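Pyruvate kinase (PDB 3QTG) catalyses the last step of glycolysis, the interconversion of phosphoenolpyruvate and ADP with pyruvate and ATP, as a homotetramer that depends on a divalent metal ion. Local coordinates at residues D80-P84 with T178-D183; N119-A125 with K172-I176. All blocks are in the same frame, centred on the assembly; numbering follows the deposited sequence.

Contact 1: D80-P84 with T178-D183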
loop_
_atom_site.group_PDB
_atom_site.type_symbol
_atom_site.label_atom_id
_atom_site.label_comp_id
_atom_site.label_asym_id
_atom_site.label_seq_id
_atom_site.Cartn_x
_atom_site.Cartn_y
_atom_site.Cartn_z
ATOM N N ASP A 80 -15.557 9.848 -40.219
ATOM C CA ASP A 80 -16.594 10.062 -39.224
ATOM C C ASP A 80 -17.987 10.047 -39.870
ATOM O O ASP A 80 -18.304 10.878 -40.722
ATOM C CB ASP A 80 -16.326 11.370 -38.472
ATOM C CG ASP A 80 -17.054 11.440 -37.147
ATOM O OD1 ASP A 80 -18.097 10.752 -37.014
ATOM O OD2 ASP A 80 -16.587 12.168 -36.223
ATOM N N LEU A 81 -18.813 9.091 -39.466
ATOM C CA LEU A 81 -20.140 8.956 -40.048
ATOM C C LEU A 81 -21.131 9.986 -39.495
ATOM O O LEU A 81 -21.069 10.383 -38.315
ATOM C CB LEU A 81 -20.689 7.537 -39.861
ATOM C CG LEU A 81 -19.935 6.380 -40.510
ATOM C CD1 LEU A 81 -20.477 5.087 -39.961
ATOM C CD2 LEU A 81 -20.090 6.430 -42.018
ATOM N N LYS A 82 -22.048 10.397 -40.373
ATOM C CA LYS A 82 -23.051 11.408 -40.054
ATOM C C LYS A 82 -23.989 10.939 -38.939
ATOM O O LYS A 82 -24.279 11.690 -38.015
ATOM C CB LYS A 82 -23.834 11.793 -41.332
ATOM C CG LYS A 82 -24.733 13.035 -41.206
ATOM C CD LYS A 82 -24.036 14.176 -40.419
ATOM C CE LYS A 82 -24.849 15.493 -40.397
ATOM N NZ LYS A 82 -24.034 16.659 -39.877
ATOM N N GLY A 83 -24.456 9.700 -39.019
ATOM C CA GLY A 83 -25.422 9.205 -38.044
ATOM C C GLY A 83 -26.835 9.709 -38.335
ATOM O O GLY A 83 -27.033 10.580 -39.180
ATOM N N PRO A 84 -27.834 9.166 -37.633
ATOM C CA PRO A 84 -29.181 9.638 -37.966
ATOM C C PRO A 84 -29.432 11.053 -37.427
ATOM O O PRO A 84 -28.702 11.552 -36.573
ATOM C CB PRO A 84 -30.103 8.604 -37.309
ATOM C CG PRO A 84 -29.283 7.997 -36.180
ATOM C CD PRO A 84 -27.812 8.165 -36.549
ATOM N N THR A 178 -30.896 1.718 -36.386
ATOM C CA THR A 178 -29.560 1.940 -36.971
ATOM C C THR A 178 -28.998 0.685 -37.668
ATOM O O THR A 178 -29.526 -0.408 -37.462
ATOM C CB THR A 178 -28.536 2.404 -35.901
ATOM O OG1 THR A 178 -28.405 1.380 -34.911
ATOM C CG2 THR A 178 -28.973 3.694 -35.245
ATOM N N PRO A 179 -27.927 0.839 -38.499
ATOM C CA PRO A 179 -27.241 2.092 -38.875
ATOM C C PRO A 179 -28.156 2.954 -39.741
ATOM O O PRO A 179 -29.101 2.435 -40.333
ATOM C CB PRO A 179 -26.038 1.616 -39.708
ATOM C CG PRO A 179 -25.933 0.155 -39.464
ATOM C CD PRO A 179 -27.319 -0.318 -39.181
ATOM N N ALA A 180 -27.874 4.253 -39.798
ATOM C CA ALA A 180 -28.659 5.182 -40.593
ATOM C C ALA A 180 -28.505 4.885 -42.085
ATOM O O ALA A 180 -27.404 4.572 -42.564
ATOM C CB ALA A 180 -28.265 6.614 -40.289
ATOM N N GLU A 181 -29.615 5.000 -42.807
ATOM C CA GLU A 181 -29.658 4.743 -44.246
ATOM C C GLU A 181 -28.581 5.551 -44.967
ATOM O O GLU A 181 -27.933 5.056 -45.888
ATOM C CB GLU A 181 -31.050 5.076 -44.802
ATOM C CG GLU A 181 -31.490 4.158 -45.938
ATOM C CD GLU A 181 -32.487 4.806 -46.889
ATOM O OE1 GLU A 181 -32.370 4.546 -48.108
ATOM O OE2 GLU A 181 -33.374 5.567 -46.436
ATOM N N GLU A 182 -28.380 6.789 -44.515
ATOM C CA GLU A 182 -27.366 7.686 -45.079
ATOM C C GLU A 182 -25.931 7.218 -44.763
ATOM O O GLU A 182 -24.995 7.506 -45.523
ATOM C CB GLU A 182 -27.566 9.118 -44.565
ATOM C CG GLU A 182 -28.944 9.737 -44.818
ATOM C CD GLU A 182 -30.007 9.321 -43.787
ATOM O OE1 GLU A 182 -31.107 8.887 -44.217
ATOM O OE2 GLU A 182 -29.754 9.427 -42.559
ATOM N N ASP A 183 -25.755 6.523 -43.640
ATOM C CA ASP A 183 -24.449 5.965 -43.287
ATOM C C ASP A 183 -24.127 4.780 -44.203
ATOM O O ASP A 183 -23.037 4.711 -44.787
ATOM C CB ASP A 183 -24.403 5.550 -41.803
ATOM C CG ASP A 183 -24.391 6.751 -40.844
ATOM O OD1 ASP A 183 -24.111 7.889 -41.289
ATOM O OD2 ASP A 183 -24.663 6.549 -39.638
#
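Asp183 lays its carboxylate against CB of Leu81 and the backbone of Lys82 and Gly83, burying more surface here than any other residue. A hydrogen bond runs from Gly83 N to Asp183 OD1, 2.9 Å long and close to straight (163° at the hydrogen), and it uses the syn lone pair. OD2 of Asp183 lies beside the glycine, 3.2 Å from Gly83 CA. With its CG anti to the carbonyl carbon (chi1 -71°), Asp183 reaches out of the first turn of its helix to the loop, where CB of Leu81 rests 3.7 Å from its OD1. Gly83 has a positive phi, and a side chain there would press on the preceding carbonyl oxygen and on the ring of Pro84. A small apolar patch adjoins the carboxylate. Ala180, the N-cap residue of the helix, turns its methyl to the proline, with Ala180 CB 3.7 Å from Pro84 N and 4.0 Å from Pro84 CB, and the methyl CG2 of Thr178 is a looser neighbour of Pro84 CG at 4.4 Å. The hydroxyl of Thr178 is bonded to Asp210, while a cis peptide bond leads into Pro179, which packs on helix 208-220. In the TIM barrel, the loop leaves the C-terminal end of strand 76-80, and Leu81 leans on Val200 of the adjacent strand 199-202. Asp183 and Ala180 tie that loop to the start of helix 181-190, across the long insertion that carries the mixed sheet.

Contact 2: N119-A125 with K172-I176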
loop_
_atom_site.group_PDB
_atom_site.type_symbol
_atom_site.label_atom_id
_atom_site.label_comp_id
_atom_site.label_asym_id
_atom_site.label_seq_id
_atom_site.Cartn_x
_atom_site.Cartn_y
_atom_site.Cartn_z
ATOM N N ASN A 119 -40.560 12.607 -38.229
ATOM C CA ASN A 119 -40.086 11.441 -37.492
ATOM C C ASN A 119 -40.806 11.282 -36.176
ATOM O O ASN A 119 -40.712 12.168 -35.311
ATOM C CB ASN A 119 -38.572 11.509 -37.280
ATOM C CG ASN A 119 -37.964 10.132 -37.134
ATOM O OD1 ASN A 119 -38.555 9.261 -36.486
ATOM N ND2 ASN A 119 -36.812 9.904 -37.767
ATOM N N LYS A 120 -41.523 10.168 -36.018
ATOM C CA LYS A 120 -42.299 9.935 -34.795
ATOM C C LYS A 120 -41.418 9.862 -33.539
ATOM O O LYS A 120 -41.876 10.194 -32.457
ATOM C CB LYS A 120 -43.168 8.667 -34.874
ATOM C CG LYS A 120 -44.415 8.725 -33.908
ATOM C CD LYS A 120 -44.970 7.323 -33.668
ATOM C CE LYS A 120 -46.059 7.284 -32.561
ATOM N NZ LYS A 120 -47.448 7.495 -33.095
ATOM N N ALA A 121 -40.167 9.430 -33.700
ATOM C CA ALA A 121 -39.226 9.356 -32.580
ATOM C C ALA A 121 -39.054 10.710 -31.868
ATOM O O ALA A 121 -38.792 10.733 -30.660
ATOM C CB ALA A 121 -37.877 8.796 -33.031
ATOM N N PHE A 122 -39.218 11.820 -32.604
ATOM C CA PHE A 122 -39.208 13.159 -31.999
ATOM C C PHE A 122 -40.375 13.260 -31.016
ATOM O O PHE A 122 -40.214 13.699 -29.871
ATOM C CB PHE A 122 -39.312 14.265 -33.058
ATOM C CG PHE A 122 -39.394 15.679 -32.472
ATOM C CD1 PHE A 122 -38.259 16.303 -31.944
ATOM C CD2 PHE A 122 -40.602 16.361 -32.439
ATOM C CE1 PHE A 122 -38.330 17.593 -31.401
ATOM C CE2 PHE A 122 -40.699 17.651 -31.911
ATOM C CZ PHE A 122 -39.541 18.272 -31.382
ATOM N N PHE A 123 -41.549 12.835 -31.459
ATOM C CA PHE A 123 -42.746 12.946 -30.623
ATOM C C PHE A 123 -42.717 11.985 -29.431
ATOM O O PHE A 123 -43.150 12.361 -28.345
ATOM C CB PHE A 123 -44.028 12.908 -31.488
ATOM C CG PHE A 123 -44.044 14.008 -32.504
ATOM C CD1 PHE A 123 -44.526 15.269 -32.169
ATOM C CD2 PHE A 123 -43.465 13.822 -33.762
ATOM C CE1 PHE A 123 -44.479 16.326 -33.090
ATOM C CE2 PHE A 123 -43.410 14.874 -34.682
ATOM C CZ PHE A 123 -43.928 16.125 -34.347
ATOM N N SER A 124 -42.143 10.793 -29.610
ATOM C CA SER A 124 -41.956 9.866 -28.488
ATOM C C SER A 124 -40.953 10.356 -27.443
ATOM O O SER A 124 -41.079 10.003 -26.284
ATOM C CB SER A 124 -41.519 8.496 -28.985
ATOM O OG SER A 124 -42.459 8.011 -29.920
ATOM N N ALA A 125 -39.968 11.155 -27.846
ATOM C CA ALA A 125 -38.916 11.633 -26.938
ATOM C C ALA A 125 -39.310 12.865 -26.096
ATOM O O ALA A 125 -38.733 13.099 -25.027
ATOM C CB ALA A 125 -37.633 11.918 -27.719
ATOM N N LYS A 172 -32.339 14.469 -24.110
ATOM C CA LYS A 172 -33.122 13.314 -24.566
ATOM C C LYS A 172 -32.491 12.670 -25.782
ATOM O O LYS A 172 -31.959 13.350 -26.649
ATOM C CB LYS A 172 -34.578 13.687 -24.907
ATOM C CG LYS A 172 -35.415 14.216 -23.760
ATOM C CD LYS A 172 -35.785 13.137 -22.764
ATOM C CE LYS A 172 -36.592 13.728 -21.622
ATOM N NZ LYS A 172 -38.040 13.847 -21.983
ATOM N N ASP A 173 -32.558 11.349 -25.831
ATOM C CA ASP A 173 -32.115 10.577 -26.981
ATOM C C ASP A 173 -33.293 10.155 -27.851
ATOM O O ASP A 173 -34.363 9.818 -27.342
ATOM C CB ASP A 173 -31.397 9.316 -26.509
ATOM C CG ASP A 173 -30.082 9.613 -25.826
ATOM O OD1 ASP A 173 -29.067 9.025 -26.270
ATOM O OD2 ASP A 173 -30.060 10.426 -24.866
ATOM N N TYR A 174 -33.087 10.165 -29.159
ATOM C CA TYR A 174 -34.069 9.611 -30.078
ATOM C C TYR A 174 -33.946 8.086 -30.278
ATOM O O TYR A 174 -32.865 7.572 -30.564
ATOM C CB TYR A 174 -33.944 10.281 -31.437
ATOM C CG TYR A 174 -34.150 11.779 -31.478
ATOM C CD1 TYR A 174 -35.236 12.395 -30.832
ATOM C CD2 TYR A 174 -33.280 12.574 -32.210
ATOM C CE1 TYR A 174 -35.410 13.788 -30.903
ATOM C CE2 TYR A 174 -33.445 13.933 -32.292
ATOM C CZ TYR A 174 -34.517 14.534 -31.651
ATOM O OH TYR A 174 -34.652 15.889 -31.765
ATOM N N ASP A 175 -35.062 7.373 -30.185
ATOM C CA ASP A 175 -35.069 5.947 -30.477
ATOM C C ASP A 175 -35.195 5.685 -31.989
ATOM O O ASP A 175 -36.272 5.374 -32.499
ATOM C CB ASP A 175 -36.186 5.256 -29.689
ATOM C CG ASP A 175 -36.241 3.759 -29.935
ATOM O OD1 ASP A 175 -35.231 3.166 -30.376
ATOM O OD2 ASP A 175 -37.313 3.164 -29.684
ATOM N N ILE A 176 -34.082 5.813 -32.703
ATOM C CA ILE A 176 -34.071 5.598 -34.151
ATOM C C ILE A 176 -33.249 4.353 -34.554
ATOM O O ILE A 176 -32.069 4.230 -34.192
ATOM C CB ILE A 176 -33.552 6.842 -34.918
ATOM C CG1 ILE A 176 -34.498 8.034 -34.730
ATOM C CG2 ILE A 176 -33.411 6.541 -36.402
ATOM C CD1 ILE A 176 -33.849 9.382 -35.056
HETATM O O HOH W 1 -37.652 8.614 -29.536
#
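Tyr174 and Phe122 run alongside each other in the same direction, the phenol oxygen drawn up to the edge of the phenylalanine ring. Tyr174 OH sits near the plane of that ring, 3.6 Å from Phe122 CD1, and its hydrogen-bonding partner is the carbonyl of Ile167. Phe122 has its CG anti to the backbone N (chi1 176°), which swings the ring alongside the tyrosine, among Ile151, Ile167 and Val169 of the sheet behind the helix. Ala125 meets the tyrosine from another direction: its CB lies at the ring edge, 4.0 Å from Tyr174 CD1. One turn earlier, Ala121 places its methyl against Ile176, CB to CG1 3.9 Å, and CD1 of Ile176 reaches Asn119 ND2 at 4.0 Å, the two side chains crossing at a slant. The same amide caps the helix, OD1 of Asn119 accepting from Ala121 N with the donor tilted 30° out of the carbonyl plane. Helix 120-125 belongs to the inserted B domain of pyruvate kinases, and 172-176 to the link returning from strand 167-169 to the barrel.

Lys172, kinked twice along its chain, curls over the last turn so that NZ donates a hydrogen bond to Ala125 O, almost end-on, at 3.2 Å and a C=O...N angle of 165°. Its ammonium also forms salt bridges to Asp130 and Glu127. A methionine here would probably leave the Ala125 carbonyl without this donor and both carboxylates without their shared cation. A water donates to Ala121 O (2.7 Å) and accepts from Asp175 N, linking helix to loop. The chemistry is therefore mixed: an aromatic and methyl seam bounded by polar links, with a lysine whose charge probably steadies both the carbonyl end of the short helix and the acidic residues that follow it.

Contact 2 is nested along the chain within the loop closed by contact 1, and their centres lie about 16 Å apart. They meet directly where Pro84 CB packs 4.0 Å from Ile176 CG2, so the loop 80-84 touches the segment that leads from the inserted B domain back to the barrel. Contact 1 borders the active site: Asp80, probably a potassium ligand, makes salt bridges to Arg46, likely substrate-binding, and to Lys230, the probable transition-state stabiliser, while the side chain of Lys82 comes within about 3 Å of that of Ala50, a likely ATP-site residue. In contact 2, the side chain of Asp173 is about 8 Å from that of Glu232, a probable magnesium ligand.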